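Local coordinates for Phosphoglucomutase/phosphomannomutase family protein (Burkholderia thailandensis, PDB 3UW2) that probably acts as a phosphohexose mutase, moving a phosphoryl group within a sugar phosphate, and binds a zinc ion at its metal site, at residues A300-D305 and G341-G346; G350-K355 and L365-R370; G145-G150 and G329-K334. All blocks are in the same frame, centred on the assembly; numbering follows the deposited sequence.

Contacts 1 and 2 are buried and share the sheet of domain III: strand 344-346 pairs with 301-305 in contact 1 and is followed by its neighbour 352-354, which meets helix 364-375 in contact 2. Contact 3 is more open to solvent and joins domain I to the start of helix 330-340, the helix whose Val333 packs on Ala345 of contact 1 and on Phe353 of the strand in contact 2. The chemistry changes accordingly. Contact 1 rests on backbone hydrogen bonds with aliphatic side chains beside them; contact 2 centres on a phenylalanine held among tyrosine, arginine and threonine; contact 3 combines a bridging water with one tyrosine-leucine contact.

Contact 1. Residues A300-D305 and G341-G346; sequences AQIIYD and GAPLAG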
loop_
_atom_site.group_PDB
_atom_site.type_symbol
_atom_site.label_atom_id
_atom_site.label_comp_id
_atom_site.label_asym_id
_atom_site.label_seq_id
_atom_site.Cartn_x
_atom_site.Cartn_y
_atom_site.Cartn_z
ATOM N N ALA A 300 -17.842 -3.237 14.800
ATOM C CA ALA A 300 -17.196 -2.402 13.735
ATOM C C ALA A 300 -17.078 -3.119 12.377
ATOM O O ALA A 300 -17.017 -4.357 12.306
ATOM C CB ALA A 300 -15.810 -1.882 14.191
ATOM N N GLN A 301 -17.065 -2.338 11.309
ATOM C CA GLN A 301 -16.804 -2.905 9.958
ATOM C C GLN A 301 -15.306 -3.125 9.788
ATOM O O GLN A 301 -14.533 -2.348 10.316
ATOM C CB GLN A 301 -17.315 -1.959 8.880
ATOM C CG GLN A 301 -18.854 -1.979 8.805
ATOM C CD GLN A 301 -19.385 -0.940 7.853
ATOM O OE1 GLN A 301 -19.114 0.296 7.981
ATOM N NE2 GLN A 301 -20.134 -1.425 6.862
ATOM N N ILE A 302 -14.914 -4.163 9.050
ATOM C CA ILE A 302 -13.494 -4.363 8.702
ATOM C C ILE A 302 -13.492 -4.476 7.199
ATOM O O ILE A 302 -14.222 -5.322 6.635
ATOM C CB ILE A 302 -12.947 -5.682 9.309
ATOM C CG1 ILE A 302 -13.118 -5.704 10.849
ATOM C CG2 ILE A 302 -11.486 -5.958 8.830
ATOM C CD1 ILE A 302 -12.340 -4.636 11.615
ATOM N N ILE A 303 -12.764 -3.590 6.541
ATOM C CA ILE A 303 -12.748 -3.525 5.068
ATOM C C ILE A 303 -11.578 -4.329 4.466
ATOM O O ILE A 303 -10.454 -4.216 4.922
ATOM C CB ILE A 303 -12.663 -2.051 4.583
ATOM C CG1 ILE A 303 -13.883 -1.242 5.140
ATOM C CG2 ILE A 303 -12.640 -2.012 3.017
ATOM C CD1 ILE A 303 -13.706 0.310 5.131
ATOM N N TYR A 304 -11.839 -5.117 3.426
ATOM C CA TYR A 304 -10.752 -5.721 2.712
ATOM C C TYR A 304 -11.178 -5.852 1.239
ATOM O O TYR A 304 -12.341 -5.608 0.912
ATOM C CB TYR A 304 -10.442 -7.095 3.308
ATOM C CG TYR A 304 -11.665 -8.009 3.416
ATOM C CD1 TYR A 304 -11.974 -8.941 2.397
ATOM C CD2 TYR A 304 -12.489 -7.962 4.537
ATOM C CE1 TYR A 304 -13.062 -9.790 2.504
ATOM C CE2 TYR A 304 -13.582 -8.818 4.667
ATOM C CZ TYR A 304 -13.858 -9.731 3.650
ATOM O OH TYR A 304 -14.942 -10.594 3.782
ATOM N N ASP A 305 -10.277 -6.282 0.358
ATOM C CA ASP A 305 -10.581 -6.231 -1.075
ATOM C C ASP A 305 -10.942 -7.630 -1.596
ATOM O O ASP A 305 -10.759 -8.637 -0.906
ATOM C CB ASP A 305 -9.408 -5.549 -1.812
ATOM C CG ASP A 305 -8.139 -6.457 -1.922
ATOM O OD1 ASP A 305 -7.652 -6.999 -0.892
ATOM O OD2 ASP A 305 -7.647 -6.632 -3.073
ATOM N N GLY A 341 -16.167 5.298 8.114
ATOM C CA GLY A 341 -15.590 5.505 9.446
ATOM C C GLY A 341 -15.078 4.205 10.082
ATOM O O GLY A 341 -14.888 4.138 11.307
ATOM N N ALA A 342 -14.875 3.149 9.285
ATOM C CA ALA A 342 -14.366 1.888 9.846
ATOM C C ALA A 342 -13.014 1.979 10.566
ATOM O O ALA A 342 -12.233 2.819 10.267
ATOM C CB ALA A 342 -14.345 0.787 8.797
ATOM N N PRO A 343 -12.772 1.127 11.577
ATOM C CA PRO A 343 -11.510 1.274 12.290
ATOM C C PRO A 343 -10.283 0.672 11.554
ATOM O O PRO A 343 -9.169 1.033 11.904
ATOM C CB PRO A 343 -11.783 0.591 13.648
ATOM C CG PRO A 343 -12.690 -0.565 13.222
ATOM C CD PRO A 343 -13.655 0.146 12.244
ATOM N N LEU A 344 -10.471 -0.204 10.553
ATOM C CA LEU A 344 -9.345 -0.965 9.972
ATOM C C LEU A 344 -9.716 -1.452 8.547
ATOM O O LEU A 344 -10.891 -1.843 8.335
ATOM C CB LEU A 344 -9.155 -2.266 10.793
ATOM C CG LEU A 344 -8.022 -3.217 10.411
ATOM C CD1 LEU A 344 -6.640 -2.521 10.553
ATOM C CD2 LEU A 344 -8.123 -4.488 11.305
ATOM N N ALA A 345 -8.763 -1.396 7.609
ATOM C CA ALA A 345 -8.898 -2.052 6.234
ATOM C C ALA A 345 -7.571 -2.673 5.874
ATOM O O ALA A 345 -6.551 -2.252 6.390
ATOM C CB ALA A 345 -9.264 -1.053 5.179
ATOM N N GLY A 346 -7.558 -3.642 4.963
ATOM C CA GLY A 346 -6.282 -4.127 4.471
ATOM C C GLY A 346 -6.549 -4.699 3.084
ATOM O O GLY A 346 -7.704 -5.032 2.775
#
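Ile303 and Ala345 are the central pair of this parallel strand contact, and their CA atoms come within 4.3 Å of each other. The polar part consists of two backbone hydrogen bonds, both made by Ile303. Its N donates to Leu344 O over 3.1 Å, almost straight at 170° and in the plane of that carbonyl, while its O accepts from Gly346 N at 3.0 Å along a more bent path of 146°. One isoleucine thus binds the residues flanking Ala345, as a parallel register requires. Two CA-H...O contacts of similar length lie alongside, Ala345 CA to Ile303 O and Tyr304 CA to Gly346 O.

Both strands belong to the mixed four-stranded sheet of domain III, in which 301-305 lies between 322-326 and 344-346. The chain passes from 322-326 to 344-346 through helix 330-340, a beta-alpha-beta crossover that skips over strand 301-305.

The apolar contacts divide between the two faces of this sheet. On the face of Ile303 and Ala345, beneath helix 330-340, the two CB atoms meet at 3.6 Å. With CG1 beside the backbone N (chi1 -59°), Ile303 sends CD1 back along the strand to Ala342 CB, 3.8 Å away. On the other face, covered by helices 282-296 and 311-318, the Ile302 and Leu344 side chains cross at a slant, Ile302 CD1 touching Leu344 CB at 4.1 Å.

Before the paired residues, packing takes the place of hydrogen bonding. Ala300 CB lies 3.5 Å from CG of Pro343, whose ring also sets CD against Gln301 O at 3.3 Å. That oxygen is buried here and has no polar partner in the model. At the far end Asp305 turns its carboxylate to Thr328 and to the backbone N of Met348.

Contact 2. Residues G350-K355 and L365-R370; sequences GHVFFK and LYTGAR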
loop_
_atom_site.group_PDB
_atom_site.type_symbol
_atom_site.label_atom_id
_atom_site.label_comp_id
_atom_site.label_asym_id
_atom_site.label_seq_id
_atom_site.Cartn_x
_atom_site.Cartn_y
_atom_site.Cartn_z
ATOM N N GLY A 350 -0.860 -5.838 0.545
ATOM C CA GLY A 350 -0.085 -5.558 1.748
ATOM C C GLY A 350 -0.127 -4.119 2.284
ATOM O O GLY A 350 0.759 -3.689 3.074
ATOM N N HIS A 351 -1.100 -3.335 1.834
ATOM C CA HIS A 351 -1.282 -2.033 2.495
ATOM C C HIS A 351 -2.278 -2.261 3.584
ATOM O O HIS A 351 -3.334 -2.853 3.329
ATOM C CB HIS A 351 -1.836 -0.978 1.538
ATOM C CG HIS A 351 -0.931 -0.641 0.355
ATOM N ND1 HIS A 351 -0.219 0.502 0.280
ATOM C CD2 HIS A 351 -0.705 -1.315 -0.859
ATOM C CE1 HIS A 351 0.444 0.570 -0.901
ATOM N NE2 HIS A 351 0.150 -0.547 -1.596
ATOM N N VAL A 352 -2.009 -1.764 4.792
ATOM C CA VAL A 352 -2.897 -1.997 5.920
ATOM C C VAL A 352 -3.198 -0.625 6.513
ATOM O O VAL A 352 -2.259 0.180 6.763
ATOM C CB VAL A 352 -2.250 -2.959 6.965
ATOM C CG1 VAL A 352 -3.217 -3.251 8.124
ATOM C CG2 VAL A 352 -1.891 -4.301 6.322
ATOM N N PHE A 353 -4.487 -0.336 6.723
ATOM C CA PHE A 353 -4.871 1.013 7.087
ATOM C C PHE A 353 -5.501 0.975 8.480
ATOM O O PHE A 353 -6.637 0.491 8.634
ATOM C CB PHE A 353 -5.907 1.568 6.095
ATOM C CG PHE A 353 -5.521 1.497 4.631
ATOM C CD1 PHE A 353 -5.500 0.277 3.945
ATOM C CD2 PHE A 353 -5.288 2.677 3.904
ATOM C CE1 PHE A 353 -5.224 0.241 2.550
ATOM C CE2 PHE A 353 -5.007 2.644 2.528
ATOM C CZ PHE A 353 -4.979 1.425 1.859
ATOM N N PHE A 354 -4.812 1.525 9.485
ATOM C CA PHE A 354 -5.373 1.675 10.852
ATOM C C PHE A 354 -5.954 3.079 11.004
ATOM O O PHE A 354 -5.202 4.039 10.893
ATOM C CB PHE A 354 -4.274 1.524 11.940
ATOM C CG PHE A 354 -3.726 0.118 12.054
ATOM C CD1 PHE A 354 -4.343 -0.814 12.909
ATOM C CD2 PHE A 354 -2.648 -0.308 11.219
ATOM C CE1 PHE A 354 -3.860 -2.139 12.991
ATOM C CE2 PHE A 354 -2.175 -1.616 11.332
ATOM C CZ PHE A 354 -2.778 -2.518 12.202
ATOM N N LYS A 355 -7.269 3.168 11.253
ATOM C CA LYS A 355 -7.865 4.379 11.735
ATOM C C LYS A 355 -7.912 4.273 13.245
ATOM O O LYS A 355 -7.543 5.230 13.942
ATOM C CB LYS A 355 -9.265 4.594 11.148
ATOM C CG LYS A 355 -10.003 5.807 11.733
ATOM C CD LYS A 355 -9.237 7.107 11.507
ATOM C CE LYS A 355 -9.949 8.209 12.296
ATOM N NZ LYS A 355 -10.042 9.221 11.226
ATOM N N LEU A 365 5.440 0.800 8.567
ATOM C CA LEU A 365 6.217 0.885 9.799
ATOM C C LEU A 365 5.256 0.852 11.021
ATOM O O LEU A 365 5.565 0.216 12.029
ATOM C CB LEU A 365 7.006 2.210 9.875
ATOM C CG LEU A 365 8.347 2.266 9.092
ATOM C CD1 LEU A 365 8.170 2.245 7.580
ATOM C CD2 LEU A 365 9.062 3.577 9.495
ATOM N N TYR A 366 4.152 1.603 10.940
ATOM C CA TYR A 366 3.113 1.501 11.925
ATOM C C TYR A 366 2.492 0.115 11.974
ATOM O O TYR A 366 2.249 -0.396 13.054
ATOM C CB TYR A 366 2.015 2.568 11.677
ATOM C CG TYR A 366 1.062 2.655 12.839
ATOM C CD1 TYR A 366 1.494 3.142 14.097
ATOM C CD2 TYR A 366 -0.279 2.239 12.717
ATOM C CE1 TYR A 366 0.613 3.176 15.223
ATOM C CE2 TYR A 366 -1.154 2.287 13.803
ATOM C CZ TYR A 366 -0.707 2.814 15.036
ATOM O OH TYR A 366 -1.592 2.858 16.082
ATOM N N THR A 367 2.227 -0.501 10.817
ATOM C CA THR A 367 1.651 -1.877 10.853
ATOM C C THR A 367 2.659 -2.790 11.585
ATOM O O THR A 367 2.256 -3.635 12.388
ATOM C CB THR A 367 1.415 -2.367 9.398
ATOM O OG1 THR A 367 0.453 -1.494 8.791
ATOM C CG2 THR A 367 0.943 -3.856 9.314
ATOM N N GLY A 368 3.959 -2.644 11.287
ATOM C CA GLY A 368 4.972 -3.440 11.967
ATOM C C GLY A 368 4.864 -3.280 13.489
ATOM O O GLY A 368 4.923 -4.242 14.223
ATOM N N ALA A 369 4.713 -2.047 13.952
ATOM C CA ALA A 369 4.617 -1.787 15.358
ATOM C C ALA A 369 3.343 -2.421 15.934
ATOM O O ALA A 369 3.379 -3.000 17.035
ATOM C CB ALA A 369 4.645 -0.273 15.595
ATOM N N ARG A 370 2.228 -2.354 15.191
ATOM C CA ARG A 370 0.988 -2.870 15.702
ATOM C C ARG A 370 1.110 -4.389 15.757
ATOM O O ARG A 370 0.538 -5.010 16.635
ATOM C CB ARG A 370 -0.206 -2.459 14.819
ATOM C CG ARG A 370 -0.611 -0.968 14.978
ATOM C CD ARG A 370 -1.224 -0.693 16.351
ATOM N NE ARG A 370 -2.589 -1.306 16.460
ATOM C CZ ARG A 370 -3.738 -0.655 16.275
ATOM N NH1 ARG A 370 -3.768 0.694 16.055
ATOM N NH2 ARG A 370 -4.876 -1.325 16.407
#
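Phe354 projects from the edge strand onto Tyr366, Thr367 and Arg370 of the helix, and its side chain can be followed atom by atom. CB lies in the plane of the Tyr366 ring, 3.7 Å from CE2 at its edge. From CG onward the Tyr366 edge is directed toward the face of the phenyl ring, offset from its centre: the two planes stand 84° apart, an edge-to-face pair with centroids separated by 5.5 Å. Along one side of the ring, CD1 sits over the guanidinium face, 3.4 Å from Arg370 CZ, and CE1 follows at a slightly longer range; the two planes are inclined by 42°, so the groups are not stacked flat. Along the other side, at the ring edge and near its plane, CE2 meets Thr367 OG1 at 3.7 Å. At the tip, CZ reaches Arg370 CB, while CG of that arginine forms a CH-pi contact 3.9 Å from the ring centroid.

Arg370 can double back in this way because its chain bends at both chi2 and chi3. Its NH1 donates to Tyr366 OH at 3.1 Å, and NH2 forms a salt bridge with Asp356, so both terminal nitrogens have partners. Thr367 OG1 also touches Val352 CB, though its hydrogen bond goes to Asp363 O. Helix 364-375 here runs steeply across strand 352-354 (73°), an outermost strand, packing at the edge of the domain III sheet beside Phe289 of helix 282-296.

Contact 3. Residues G145-G150 and G329-K334; sequences GAAIYG and GHSLVK. With EDO (1,2-ethanediol), chain F.
Ala147 and Ser331 bring the two backbones nearest, their CA atoms 5.8 Å apart. Residues 145-150 form a largely extended run with a short, weakly bonded strand about 146-147, ending at Gly150, the N-cap of the next helix. Residues 329-334 are the opening turn of helix 330-340, N-capped by Gly329, with Val333 N already bonded to Gly329 O. Between the backbones a single water donates to Ala147 O at 2.8 Å and to Ser331 O at 2.7 Å, linking two carbonyls that could not bond to each other directly.

This is a junction between domains: 145-150 belongs to domain I and 329-334 to domain III of the phosphohexose mutase fold, whose domains gather around a central cleft. Gly329 N is bonded to Glu347, part of a Gly-Glu-Met-Ser-Gly sequence that in relatives belongs to the sugar-binding loop, so the contact probably lies beside the active site. The zinc ion is about 12 Å from the Ser331 side chain.

Among the side chains, Tyr149 makes the most contacts. Its CG lies between the backbone N and the carbonyl carbon (chi1 61°), which swings the ring toward the helix. Leu332 CD2 lies over one ring face, 3.8 Å from the centroid and 23° off the normal, a CH-pi contact in which the methyl group is displaced toward CE2. Ser331 CB approaches the same ring obliquely, 4.0 Å from CD1, and also faces Ala147 O. At the other end Lys334, bent at chi2 and chi4, brings NZ to 4.1 Å from Gly145 O, a loose approach. An ethanediol molecule, probably from the crystallisation liquor, rests by Gly150 with C2 near Tyr149, and is hydrogen-bonded to Asp151 N.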
loop_
_atom_site.group_PDB
_atom_site.type_symbol
_atom_site.label_atom_id
_atom_site.label_comp_id
_atom_site.label_asym_id
_atom_site.label_seq_id
_atom_site.Cartn_x
_atom_site.Cartn_y
_atom_site.Cartn_z
ATOM N N GLY A 145 -6.511 15.864 2.386
ATOM C CA GLY A 145 -6.880 14.629 3.051
ATOM C C GLY A 145 -7.297 13.507 2.138
ATOM O O GLY A 145 -7.427 12.373 2.614
ATOM N N ALA A 146 -7.558 13.801 0.862
ATOM C CA ALA A 146 -8.009 12.748 -0.078
ATOM C C ALA A 146 -6.874 12.229 -0.982
ATOM O O ALA A 146 -6.146 13.016 -1.622
ATOM C CB ALA A 146 -9.179 13.243 -0.938
ATOM N N ALA A 147 -6.779 10.905 -1.103
ATOM C CA ALA A 147 -5.818 10.297 -1.977
ATOM C C ALA A 147 -6.478 10.268 -3.366
ATOM O O ALA A 147 -7.290 9.385 -3.673
ATOM C CB ALA A 147 -5.434 8.884 -1.496
ATOM N N ILE A 148 -6.072 11.211 -4.204
ATOM C CA ILE A 148 -6.754 11.499 -5.455
ATOM C C ILE A 148 -6.471 10.425 -6.459
ATOM O O ILE A 148 -5.405 9.853 -6.450
ATOM C CB ILE A 148 -6.299 12.861 -6.042
ATOM C CG1 ILE A 148 -4.774 12.885 -6.351
ATOM C CG2 ILE A 148 -6.669 13.978 -5.077
ATOM C CD1 ILE A 148 -4.359 14.145 -7.136
ATOM N N TYR A 149 -7.449 10.126 -7.293
ATOM C CA TYR A 149 -7.266 9.080 -8.313
ATOM C C TYR A 149 -8.089 9.375 -9.557
ATOM O O TYR A 149 -8.829 10.360 -9.591
ATOM C CB TYR A 149 -7.586 7.698 -7.717
ATOM C CG TYR A 149 -8.988 7.560 -7.228
ATOM C CD1 TYR A 149 -9.342 7.948 -5.909
ATOM C CD2 TYR A 149 -9.969 7.047 -8.063
ATOM C CE1 TYR A 149 -10.654 7.817 -5.460
ATOM C CE2 TYR A 149 -11.279 6.906 -7.632
ATOM C CZ TYR A 149 -11.611 7.278 -6.321
ATOM O OH TYR A 149 -12.932 7.116 -5.897
ATOM N N GLY A 150 -7.953 8.507 -10.577
ATOM C CA GLY A 150 -8.748 8.583 -11.793
ATOM C C GLY A 150 -8.781 9.970 -12.398
ATOM O O GLY A 150 -7.726 10.520 -12.762
ATOM N N GLY A 329 -7.432 -1.711 -4.805
ATOM C CA GLY A 329 -6.849 -0.410 -5.131
ATOM C C GLY A 329 -6.725 0.298 -3.817
ATOM O O GLY A 329 -7.758 0.507 -3.141
ATOM N N HIS A 330 -5.507 0.717 -3.456
ATOM C CA HIS A 330 -5.268 1.319 -2.156
ATOM C C HIS A 330 -6.079 2.588 -1.947
ATOM O O HIS A 330 -6.507 2.888 -0.793
ATOM C CB HIS A 330 -3.752 1.544 -1.938
ATOM C CG HIS A 330 -3.221 2.828 -2.526
ATOM N ND1 HIS A 330 -3.247 3.980 -1.852
ATOM C CD2 HIS A 330 -2.632 3.104 -3.771
ATOM C CE1 HIS A 330 -2.709 4.969 -2.610
ATOM N NE2 HIS A 330 -2.339 4.427 -3.795
ATOM N N SER A 331 -6.272 3.359 -3.030
ATOM C CA SER A 331 -6.943 4.672 -2.886
ATOM C C SER A 331 -8.442 4.452 -2.773
ATOM O O SER A 331 -9.116 5.202 -2.104
ATOM C CB SER A 331 -6.648 5.616 -4.059
ATOM O OG SER A 331 -5.243 5.749 -4.200
ATOM N N LEU A 332 -8.959 3.400 -3.429
ATOM C CA LEU A 332 -10.369 3.043 -3.303
ATOM C C LEU A 332 -10.705 2.545 -1.905
ATOM O O LEU A 332 -11.747 2.904 -1.361
ATOM C CB LEU A 332 -10.721 1.966 -4.336
ATOM C CG LEU A 332 -10.326 2.332 -5.782
ATOM C CD1 LEU A 332 -10.933 1.322 -6.736
ATOM C CD2 LEU A 332 -10.829 3.685 -6.198
ATOM N N VAL A 333 -9.807 1.758 -1.288
ATOM C CA VAL A 333 -9.975 1.280 0.078
ATOM C C VAL A 333 -9.942 2.459 1.055
ATOM O O VAL A 333 -10.791 2.561 1.956
ATOM C CB VAL A 333 -8.881 0.243 0.458
ATOM C CG1 VAL A 333 -8.816 0.030 1.980
ATOM C CG2 VAL A 333 -9.141 -1.073 -0.278
ATOM N N LYS A 334 -9.002 3.377 0.849
ATOM C CA LYS A 334 -8.960 4.579 1.637
ATOM C C LYS A 334 -10.246 5.414 1.539
ATOM O O LYS A 334 -10.725 5.925 2.555
ATOM C CB LYS A 334 -7.777 5.403 1.192
ATOM C CG LYS A 334 -7.558 6.638 1.977
ATOM C CD LYS A 334 -6.765 6.370 3.234
ATOM C CE LYS A 334 -6.503 7.706 3.976
ATOM N NZ LYS A 334 -5.698 8.711 3.188
HETATM C C1 EDO F . -12.911 10.246 -9.608
HETATM O O1 EDO F . -12.065 11.284 -9.069
HETATM C C2 EDO F . -12.018 9.345 -10.430
HETATM O O2 EDO F . -12.368 9.309 -11.829
HETATM O O HOH W 1 -9.145 7.908 -2.252
#